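Side-chain contacts in rRNA adenine N-6-methyltransferase (Saccharopolyspora erythraea, PDB 6NVM), which dimethylates one adenine of 23S rRNA with S-adenosyl-L-methionine as methyl donor, which lowers ribosome affinity for macrolide, lincosamide and streptogramin B antibiotics: residues A[59-64]-A[196-201]; A[123-128]-A[150-155]; A[188-193]-A[232-237]; A[243-246]-A[251-254]. One frame throughout, in Å; residues are numbered along the deposited sequence.

Interaction 1 of 4, residues A[59-64]-A[196-201]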
# COMPACT_ATOMS: atom_id res chain seq x y z
N ILE A 59 -1.58 17.22 -7.04
CA ILE A 59 -1.23 16.38 -8.19
C ILE A 59 0.29 16.29 -8.34
O ILE A 59 0.85 15.21 -8.53
CB ILE A 59 -1.92 16.91 -9.45
CG1 ILE A 59 -3.43 16.64 -9.34
CG2 ILE A 59 -1.35 16.27 -10.72
CD1 ILE A 59 -4.27 17.23 -10.46
N ALA A 60 0.98 17.43 -8.23
CA ALA A 60 2.43 17.43 -8.32
C ALA A 60 3.05 16.63 -7.18
O ALA A 60 4.05 15.92 -7.36
CB ALA A 60 2.97 18.86 -8.31
N ARG A 61 2.45 16.72 -5.98
CA ARG A 61 2.94 15.96 -4.84
C ARG A 61 2.85 14.46 -5.09
O ARG A 61 3.77 13.70 -4.75
CB ARG A 61 2.13 16.35 -3.60
CG ARG A 61 2.57 15.69 -2.31
CD ARG A 61 3.89 16.26 -1.84
NE ARG A 61 4.23 15.79 -0.50
CZ ARG A 61 5.40 16.00 0.09
NH1 ARG A 61 6.36 16.66 -0.54
NH2 ARG A 61 5.61 15.53 1.31
N ILE A 62 1.75 14.01 -5.70
CA ILE A 62 1.60 12.60 -6.03
C ILE A 62 2.72 12.16 -6.98
O ILE A 62 3.36 11.13 -6.78
CB ILE A 62 0.21 12.34 -6.64
CG1 ILE A 62 -0.88 12.67 -5.62
CG2 ILE A 62 0.10 10.89 -7.12
CD1 ILE A 62 -2.26 12.78 -6.21
N ALA A 63 2.94 12.94 -8.04
CA ALA A 63 3.94 12.55 -9.03
C ALA A 63 5.33 12.47 -8.42
O ALA A 63 6.09 11.54 -8.71
CB ALA A 63 3.92 13.54 -10.20
N GLU A 64 5.68 13.43 -7.55
CA GLU A 64 6.97 13.39 -6.88
C GLU A 64 7.05 12.23 -5.88
O GLU A 64 8.13 11.64 -5.70
CB GLU A 64 7.22 14.73 -6.18
CG GLU A 64 7.33 15.90 -7.16
CD GLU A 64 7.14 17.26 -6.51
OE1 GLU A 64 6.56 17.32 -5.40
OE2 GLU A 64 7.56 18.27 -7.12
N PHE A 196 2.49 6.82 5.22
CA PHE A 196 1.46 7.84 5.11
C PHE A 196 2.12 9.13 4.63
O PHE A 196 3.05 9.63 5.27
CB PHE A 196 0.77 8.06 6.46
CG PHE A 196 -0.35 9.06 6.42
CD1 PHE A 196 -1.65 8.65 6.17
CD2 PHE A 196 -0.11 10.40 6.64
CE1 PHE A 196 -2.68 9.56 6.14
CE2 PHE A 196 -1.14 11.32 6.61
CZ PHE A 196 -2.43 10.89 6.36
N VAL A 197 1.65 9.66 3.50
CA VAL A 197 2.29 10.84 2.93
C VAL A 197 1.59 12.10 3.42
O VAL A 197 2.22 12.95 4.07
CB VAL A 197 2.32 10.77 1.39
CG1 VAL A 197 2.87 12.06 0.80
CG2 VAL A 197 3.17 9.59 0.94
N GLU A 198 0.30 12.25 3.13
CA GLU A 198 -0.40 13.44 3.61
C GLU A 198 -1.90 13.26 3.45
O GLU A 198 -2.38 12.50 2.60
CB GLU A 198 0.05 14.69 2.85
CG GLU A 198 -0.40 14.74 1.39
CD GLU A 198 0.04 16.01 0.67
OE1 GLU A 198 1.10 16.56 1.04
OE2 GLU A 198 -0.67 16.45 -0.26
N LYS A 199 -2.64 13.99 4.27
CA LYS A 199 -4.08 14.12 4.10
C LYS A 199 -4.40 14.99 2.89
O LYS A 199 -3.65 15.91 2.56
CB LYS A 199 -4.71 14.72 5.36
CG LYS A 199 -6.21 14.99 5.28
CD LYS A 199 -6.70 15.72 6.52
CE LYS A 199 -8.19 16.04 6.43
NZ LYS A 199 -8.65 16.89 7.56
N VAL A 200 -5.52 14.70 2.24
CA VAL A 200 -5.99 15.47 1.09
C VAL A 200 -7.42 15.89 1.38
O VAL A 200 -8.33 15.05 1.43
CB VAL A 200 -5.91 14.67 -0.22
CG1 VAL A 200 -6.36 15.53 -1.40
CG2 VAL A 200 -4.50 14.17 -0.44
N ASP A 201 -7.64 17.20 1.54
CA ASP A 201 -8.95 17.70 1.94
C ASP A 201 -9.98 17.46 0.84
O ASP A 201 -9.68 17.57 -0.36
CB ASP A 201 -8.86 19.18 2.28
CG ASP A 201 -10.08 19.68 3.03
OD1 ASP A 201 -11.20 19.65 2.47
OD2 ASP A 201 -9.92 20.09 4.20

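Interaction 2 of 4, residues A[123-128]-A[150-155]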
# COMPACT_ATOMS: atom_id res chain seq x y z
N ALA A 123 -9.87 -0.88 -20.20
CA ALA A 123 -10.01 -2.15 -19.50
C ALA A 123 -10.12 -1.89 -18.01
O ALA A 123 -9.76 -0.82 -17.51
CB ALA A 123 -8.83 -3.09 -19.78
N ASP A 124 -10.60 -2.91 -17.30
CA ASP A 124 -10.63 -2.94 -15.85
C ASP A 124 -9.24 -3.25 -15.31
O ASP A 124 -8.70 -4.33 -15.55
CB ASP A 124 -11.64 -4.00 -15.40
CG ASP A 124 -11.83 -4.06 -13.89
OD1 ASP A 124 -11.07 -3.42 -13.13
OD2 ASP A 124 -12.75 -4.79 -13.47
N PHE A 125 -8.66 -2.30 -14.56
CA PHE A 125 -7.31 -2.49 -14.04
C PHE A 125 -7.21 -3.73 -13.17
O PHE A 125 -6.14 -4.35 -13.10
CB PHE A 125 -6.87 -1.27 -13.23
CG PHE A 125 -5.51 -1.44 -12.62
CD1 PHE A 125 -4.37 -1.28 -13.39
CD2 PHE A 125 -5.37 -1.80 -11.30
CE1 PHE A 125 -3.11 -1.47 -12.84
CE2 PHE A 125 -4.11 -1.98 -10.74
CZ PHE A 125 -2.98 -1.82 -11.51
N LEU A 126 -8.29 -4.10 -12.50
CA LEU A 126 -8.20 -5.17 -11.51
C LEU A 126 -7.92 -6.53 -12.13
O LEU A 126 -7.47 -7.43 -11.41
CB LEU A 126 -9.48 -5.21 -10.67
CG LEU A 126 -9.53 -4.19 -9.54
CD1 LEU A 126 -10.90 -4.20 -8.86
CD2 LEU A 126 -8.43 -4.47 -8.50
N THR A 127 -8.18 -6.70 -13.42
CA THR A 127 -7.86 -7.94 -14.12
C THR A 127 -6.61 -7.82 -14.99
O THR A 127 -6.31 -8.75 -15.75
CB THR A 127 -9.04 -8.39 -14.98
OG1 THR A 127 -9.30 -7.42 -16.01
CG2 THR A 127 -10.29 -8.58 -14.13
N ALA A 128 -5.89 -6.70 -14.90
CA ALA A 128 -4.67 -6.52 -15.66
C ALA A 128 -3.51 -7.29 -15.02
O ALA A 128 -3.45 -7.46 -13.80
CB ALA A 128 -4.32 -5.04 -15.75
N VAL A 150 -4.80 -2.54 -3.45
CA VAL A 150 -3.65 -2.84 -2.59
C VAL A 150 -3.19 -4.28 -2.81
O VAL A 150 -1.99 -4.55 -2.97
CB VAL A 150 -4.01 -2.57 -1.11
CG1 VAL A 150 -2.91 -3.07 -0.17
CG2 VAL A 150 -4.25 -1.09 -0.91
N ASP A 151 -4.13 -5.24 -2.82
CA ASP A 151 -3.76 -6.63 -3.06
C ASP A 151 -3.11 -6.81 -4.43
O ASP A 151 -2.16 -7.58 -4.58
CB ASP A 151 -4.98 -7.55 -2.96
CG ASP A 151 -5.52 -7.67 -1.54
OD1 ASP A 151 -4.78 -7.40 -0.58
OD2 ASP A 151 -6.69 -8.07 -1.41
N TRP A 152 -3.63 -6.12 -5.45
CA TRP A 152 -3.01 -6.17 -6.77
C TRP A 152 -1.53 -5.78 -6.68
O TRP A 152 -0.66 -6.46 -7.24
CB TRP A 152 -3.76 -5.24 -7.73
CG TRP A 152 -3.36 -5.38 -9.17
CD1 TRP A 152 -4.02 -6.06 -10.14
CD2 TRP A 152 -2.20 -4.80 -9.80
NE1 TRP A 152 -3.35 -5.96 -11.34
CE2 TRP A 152 -2.23 -5.19 -11.15
CE3 TRP A 152 -1.14 -4.01 -9.35
CZ2 TRP A 152 -1.24 -4.81 -12.06
CZ3 TRP A 152 -0.17 -3.63 -10.26
CH2 TRP A 152 -0.23 -4.03 -11.59
N CYS A 153 -1.24 -4.69 -5.97
CA CYS A 153 0.13 -4.21 -5.84
C CYS A 153 0.98 -5.16 -5.00
O CYS A 153 2.14 -5.43 -5.35
CB CYS A 153 0.13 -2.82 -5.23
SG CYS A 153 -0.64 -1.54 -6.26
N LEU A 154 0.45 -5.65 -3.88
CA LEU A 154 1.22 -6.57 -3.05
C LEU A 154 1.60 -7.83 -3.80
O LEU A 154 2.65 -8.42 -3.53
CB LEU A 154 0.42 -6.94 -1.79
CG LEU A 154 0.20 -5.79 -0.81
CD1 LEU A 154 -0.78 -6.24 0.27
CD2 LEU A 154 1.52 -5.34 -0.19
N GLU A 155 0.77 -8.25 -4.75
CA GLU A 155 1.01 -9.50 -5.46
C GLU A 155 1.85 -9.35 -6.72
O GLU A 155 2.23 -10.36 -7.32
CB GLU A 155 -0.33 -10.16 -5.81
CG GLU A 155 -1.11 -10.61 -4.56
CD GLU A 155 -2.15 -11.68 -4.86
OE1 GLU A 155 -1.86 -12.56 -5.70
OE2 GLU A 155 -3.25 -11.62 -4.27

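Interaction 3 of 4, residues A[188-193]-A[232-237]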
# COMPACT_ATOMS: atom_id res chain seq x y z
N THR A 188 2.82 -8.14 5.90
CA THR A 188 3.64 -7.82 4.73
C THR A 188 4.82 -6.91 5.05
O THR A 188 5.64 -6.65 4.17
CB THR A 188 2.79 -7.17 3.64
OG1 THR A 188 2.23 -5.94 4.12
CG2 THR A 188 1.66 -8.10 3.20
N TRP A 189 4.92 -6.42 6.29
CA TRP A 189 6.01 -5.52 6.66
C TRP A 189 7.39 -6.06 6.32
O TRP A 189 8.27 -5.25 5.97
CB TRP A 189 5.91 -5.22 8.16
CG TRP A 189 6.74 -4.06 8.60
CD1 TRP A 189 7.96 -4.10 9.22
CD2 TRP A 189 6.41 -2.67 8.46
NE1 TRP A 189 8.40 -2.83 9.46
CE2 TRP A 189 7.47 -1.93 9.01
CE3 TRP A 189 5.32 -1.99 7.92
CZ2 TRP A 189 7.47 -0.54 9.04
CZ3 TRP A 189 5.32 -0.61 7.95
CH2 TRP A 189 6.39 0.10 8.51
N PRO A 190 7.68 -7.36 6.43
CA PRO A 190 9.00 -7.84 6.02
C PRO A 190 9.28 -7.65 4.54
O PRO A 190 10.45 -7.65 4.15
CB PRO A 190 8.97 -9.32 6.40
CG PRO A 190 7.96 -9.41 7.48
CD PRO A 190 6.90 -8.42 7.10
N LEU A 191 8.25 -7.46 3.71
CA LEU A 191 8.42 -7.27 2.28
C LEU A 191 8.15 -5.85 1.81
O LEU A 191 8.75 -5.43 0.82
CB LEU A 191 7.49 -8.21 1.49
CG LEU A 191 7.62 -9.72 1.73
CD1 LEU A 191 6.66 -10.48 0.80
CD2 LEU A 191 9.04 -10.17 1.52
N PHE A 192 7.28 -5.11 2.51
CA PHE A 192 6.84 -3.79 2.08
C PHE A 192 6.91 -2.78 3.21
O PHE A 192 6.54 -3.07 4.35
CB PHE A 192 5.40 -3.83 1.58
CG PHE A 192 5.25 -4.33 0.18
CD1 PHE A 192 5.14 -5.68 -0.08
CD2 PHE A 192 5.23 -3.44 -0.88
CE1 PHE A 192 5.01 -6.14 -1.37
CE2 PHE A 192 5.10 -3.89 -2.17
CZ PHE A 192 4.99 -5.24 -2.41
N GLU A 193 7.37 -1.58 2.88
CA GLU A 193 7.16 -0.40 3.72
C GLU A 193 5.80 0.21 3.38
O GLU A 193 5.40 0.23 2.21
CB GLU A 193 8.28 0.62 3.52
CG GLU A 193 9.69 0.06 3.68
CD GLU A 193 10.78 1.05 3.25
OE1 GLU A 193 10.46 2.09 2.66
OE2 GLU A 193 11.97 0.77 3.51
N GLU A 232 7.74 -17.55 6.69
CA GLU A 232 6.51 -18.29 6.93
C GLU A 232 6.24 -18.44 8.42
O GLU A 232 5.09 -18.36 8.87
CB GLU A 232 6.57 -19.67 6.25
CG GLU A 232 6.54 -19.61 4.73
CD GLU A 232 6.50 -20.98 4.08
OE1 GLU A 232 6.13 -21.96 4.76
OE2 GLU A 232 6.84 -21.08 2.88
N ARG A 233 7.29 -18.68 9.22
CA ARG A 233 7.10 -18.77 10.66
C ARG A 233 6.66 -17.43 11.24
O ARG A 233 5.83 -17.39 12.16
CB ARG A 233 8.39 -19.27 11.32
CG ARG A 233 8.71 -20.73 11.00
CD ARG A 233 9.77 -21.32 11.93
NE ARG A 233 11.02 -20.57 11.90
CZ ARG A 233 11.98 -20.73 10.99
NH1 ARG A 233 11.85 -21.62 10.02
NH2 ARG A 233 13.07 -19.98 11.06
N TYR A 234 7.18 -16.33 10.71
CA TYR A 234 6.72 -15.00 11.12
C TYR A 234 5.24 -14.82 10.81
O TYR A 234 4.46 -14.37 11.65
CB TYR A 234 7.55 -13.92 10.43
CG TYR A 234 7.01 -12.52 10.59
CD1 TYR A 234 7.34 -11.75 11.70
CD2 TYR A 234 6.19 -11.96 9.62
CE1 TYR A 234 6.86 -10.45 11.84
CE2 TYR A 234 5.70 -10.67 9.76
CZ TYR A 234 6.04 -9.92 10.86
OH TYR A 234 5.56 -8.64 11.00
N GLU A 235 4.84 -15.15 9.57
CA GLU A 235 3.45 -15.01 9.18
C GLU A 235 2.53 -15.85 10.06
O GLU A 235 1.44 -15.41 10.42
CB GLU A 235 3.29 -15.39 7.70
CG GLU A 235 3.99 -14.41 6.76
CD GLU A 235 4.23 -14.97 5.36
OE1 GLU A 235 4.15 -16.21 5.18
OE2 GLU A 235 4.52 -14.17 4.44
N SER A 236 2.98 -17.05 10.42
CA SER A 236 2.18 -17.90 11.30
C SER A 236 2.02 -17.27 12.68
O SER A 236 0.95 -17.36 13.30
CB SER A 236 2.81 -19.29 11.40
OG SER A 236 2.08 -20.12 12.28
N MET A 237 3.08 -16.64 13.19
CA MET A 237 3.00 -15.98 14.50
C MET A 237 2.02 -14.82 14.47
O MET A 237 1.22 -14.64 15.40
CB MET A 237 4.38 -15.49 14.93
CG MET A 237 4.40 -14.68 16.23
SD MET A 237 5.84 -13.60 16.37
CE MET A 237 5.48 -12.38 15.09

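Interaction 4 of 4, residues A[243-246]-A[251-254]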
# COMPACT_ATOMS: atom_id res chain seq x y z
N THR A 243 -5.86 -13.62 15.93
CA THR A 243 -7.12 -14.31 16.23
C THR A 243 -7.59 -14.00 17.64
O THR A 243 -8.80 -13.99 17.90
CB THR A 243 -6.98 -15.82 16.07
OG1 THR A 243 -6.09 -16.34 17.07
CG2 THR A 243 -6.45 -16.18 14.68
N GLY A 244 -6.66 -13.75 18.57
CA GLY A 244 -7.01 -13.42 19.93
C GLY A 244 -7.23 -14.61 20.84
O GLY A 244 -7.71 -14.41 21.97
N VAL A 245 -6.90 -15.82 20.40
CA VAL A 245 -7.18 -17.01 21.20
C VAL A 245 -6.50 -16.89 22.55
O VAL A 245 -5.31 -16.55 22.64
CB VAL A 245 -6.73 -18.28 20.45
CG1 VAL A 245 -5.20 -18.33 20.32
CG2 VAL A 245 -7.26 -19.53 21.15
N GLY A 246 -7.25 -17.17 23.62
CA GLY A 246 -6.74 -17.11 24.97
C GLY A 246 -7.04 -15.82 25.70
O GLY A 246 -6.94 -15.78 26.93
N ALA A 251 -1.43 -15.16 25.93
CA ALA A 251 -2.16 -16.43 25.90
C ALA A 251 -2.13 -17.04 24.51
O ALA A 251 -1.98 -18.26 24.36
CB ALA A 251 -3.60 -16.21 26.36
N SER A 252 -2.27 -16.22 23.47
CA SER A 252 -2.19 -16.72 22.10
C SER A 252 -0.83 -17.35 21.83
O SER A 252 -0.74 -18.47 21.31
CB SER A 252 -2.46 -15.59 21.12
OG SER A 252 -3.67 -14.92 21.44
N LEU A 253 0.25 -16.65 22.19
CA LEU A 253 1.59 -17.18 21.95
C LEU A 253 1.83 -18.48 22.70
O LEU A 253 2.57 -19.35 22.22
CB LEU A 253 2.64 -16.15 22.34
CG LEU A 253 2.66 -14.90 21.45
CD1 LEU A 253 3.55 -13.83 22.08
CD2 LEU A 253 3.13 -15.26 20.05
N LEU A 254 1.24 -18.63 23.88
CA LEU A 254 1.44 -19.85 24.66
C LEU A 254 0.85 -21.08 23.98
O LEU A 254 1.25 -22.20 24.31
CB LEU A 254 0.82 -19.68 26.05
CG LEU A 254 1.55 -18.70 26.97
CD1 LEU A 254 0.68 -18.33 28.16
CD2 LEU A 254 2.88 -19.27 27.44

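Interaction 1 of 4, residues A[59-64]-A[196-201]
The guanidinium of Arg61 and the carboxylate of Glu198 come together with their planes tilted 26° to each other. Neither Glu198 OE1 nor the methyl Val197 CG1 sits squarely over the guanidinium or at its rim; both approach it obliquely. The charges meet in a long salt bridge, 3.6 Å from Arg61 NE to Glu198 OE1. The aliphatic stem takes part as well, with Arg61 CG 3.8 Å from Glu198 OE1 and 3.9 Å from Glu198 OE2. A bend at chi2 (72°) folds the arginine chain so that both CG and NE pass by the acid. On the hydrophobic flank, Val197 CG1 lies 4.2 Å from Arg61 NE. The contact joins helix 56-65 to strand 192-200, an outermost strand of the seven-stranded mixed sheet of this Rossmann-like class I methyltransferase. Val197 and Glu198 both face Ile215 on the neighbouring strand in a classic beta bulge, and both turn toward the helix, which brings a methyl and a carboxylate to the same arginine. A long, flexible arginine suits this surface position because its stem can pack while its charged end pairs. Ile62, one residue on, packs against the same Ile215.

Interaction 2 of 4, residues A[123-128]-A[150-155]
Trp152 meets Phe125 with one face of its indole and grips the backbone of Ala128 through its ring nitrogen. It thereby ties helix 146-155 of the Rossmann-like methyltransferase fold to the loop that follows strand 118-121. Phe125 CZ stands 3.2 Å above the indole plane, over its centre, nearly equidistant from the six atoms of the six-membered ring, while Phe125 CE2 reaches toward Trp152 CG. The planes lie at 44°, so the pair is neither a parallel stack nor a T-shaped one; the phenyl leans a corner onto the indole. Trp152 NE1 donates to Ala128 O at 2.9 Å with an N-H...O angle of 156°. The oxygen lies close to the indole plane, where the N-H points. Tryptophan suits the place because it offers a broad apolar face and a polar edge at once. Its CG is anti to the backbone N (chi1 -170°), which sends the ring out from the helix toward the loop. Beyond this first shell, Phe125 packs on Ile149, meets Phe137 and makes an edge-to-face contact with Tyr98, while Trp152 also touches Pro130. The loop backbone is shaped by a 3-10 turn at 125-127, in which Ala128 N bonds to Phe125 O at 3.0 Å; Ala128 O, at its end, receives the indole N-H. Asp124, predicted to bind S-adenosyl-L-methionine, immediately precedes Phe125, whose side chain is about 8 Å from Gly78, also predicted to bind it; the contact thus lies near the probable cofactor site. In its Asx turn, Asp124 OD1 accepts from Leu126 N at 2.9 Å, the donor above the carboxylate plane.

Interaction 3 of 4, residues A[188-193]-A[232-237]
Pro190 and Tyr234 point at each other across the junction between the Rossmann-like domain and the C-terminal helical domain, whose helix 228-243 carries the tyrosine. The tight part is small and apolar. Pro190 CG comes within 3.4 Å of Tyr234 CE2, and Pro190 CD lies 3.7 Å from the same carbon. The pyrrolidine approaches the phenol obliquely, with its CG and CD methylenes nearest the CE2 corner of the ring. Tyr234 has CG anti to the backbone N (chi1 170°), which extends the ring from the helix toward the loop before strand 192-200. Both residues are buried, and each suits the place: proline offers a compact hydrocarbon surface, and tyrosine can pack its ring while its hydroxyl reaches a polar partner. That partner is Val186 O, so the hydroxyl is satisfied by a carbonyl in the last turn of helix 183-188. Away from this point the contact thins. Trp189, partly exposed, gives little more than its CB, 4.5 Å from Tyr234 OH, and its indole leads off to a cation-pi contact with Arg221. The loop itself is held by a turn in which Thr188 O accepts from both Leu191 N and Phe192 N, each at 2.8 Å.

Interaction 4 of 4, residues A[243-246]-A[251-254]
Ser252 reaches across to the backbone of Val245, while Ala251 turns its methyl toward Gly246. The serine's bond from CA to CB runs across the contact instead of into it, and the first torsion does the rest: with OG anti to the carbonyl carbon (chi1 -52°), the hydroxyl swings to Val245 O and donates to it at 2.6 Å, the donor tilted 24° from the carbonyl plane. Asn248 O, four residues earlier and just before the helix, is a second carbonyl partner of the same OG; with a single proton the two must share it or compete for it. Serine fits because it is short enough to lie close to both carbonyls. Val245 also points across the contact; its CG1 lies 3.8 Å from Ser252 CA, laying a methyl along the base of the serine. The contact closes a helix-loop-helix connection in the C-terminal helical domain, where helix 228-243 gives way to helix 249-254. Gly244 is the first residue to leave the helical path, with phi at 86°, a conformation that glycine adopts readily. Gly246 also has positive phi, and with no beta carbon of its own it makes room for Ala251 CB, which rests 3.4 Å from Gly246 O. The small alanine methyl fits close against that backbone. Within the loop, Val245 N makes a weak hydrogen bond to Thr243 OG1 at 3.5 Å, and Thr243 OG1 is in turn bonded to Leu240 O.

Interactions 1 and 2 belong to the Rossmann-like domain, with centres 21 Å apart; along the chain, interaction 2 is nested within the loop closed by interaction 1. Interaction 3 crosses interaction 1 in sequence and shares strand 192-200 with it, the two lying on opposite sides of the chain's centre. It touches interaction 2 where Leu154 packs on Phe192, and joins the sheet domain to the helical one. Interaction 4 comes last, about 18 Å from interaction 3 between centres and 39 Å from interaction 1; helices 228-243 and 249-254 are consecutive, Met237 in one conformer packing on Leu253. The series thus runs from the probable cofactor side, across the domain junction, to the far helical end.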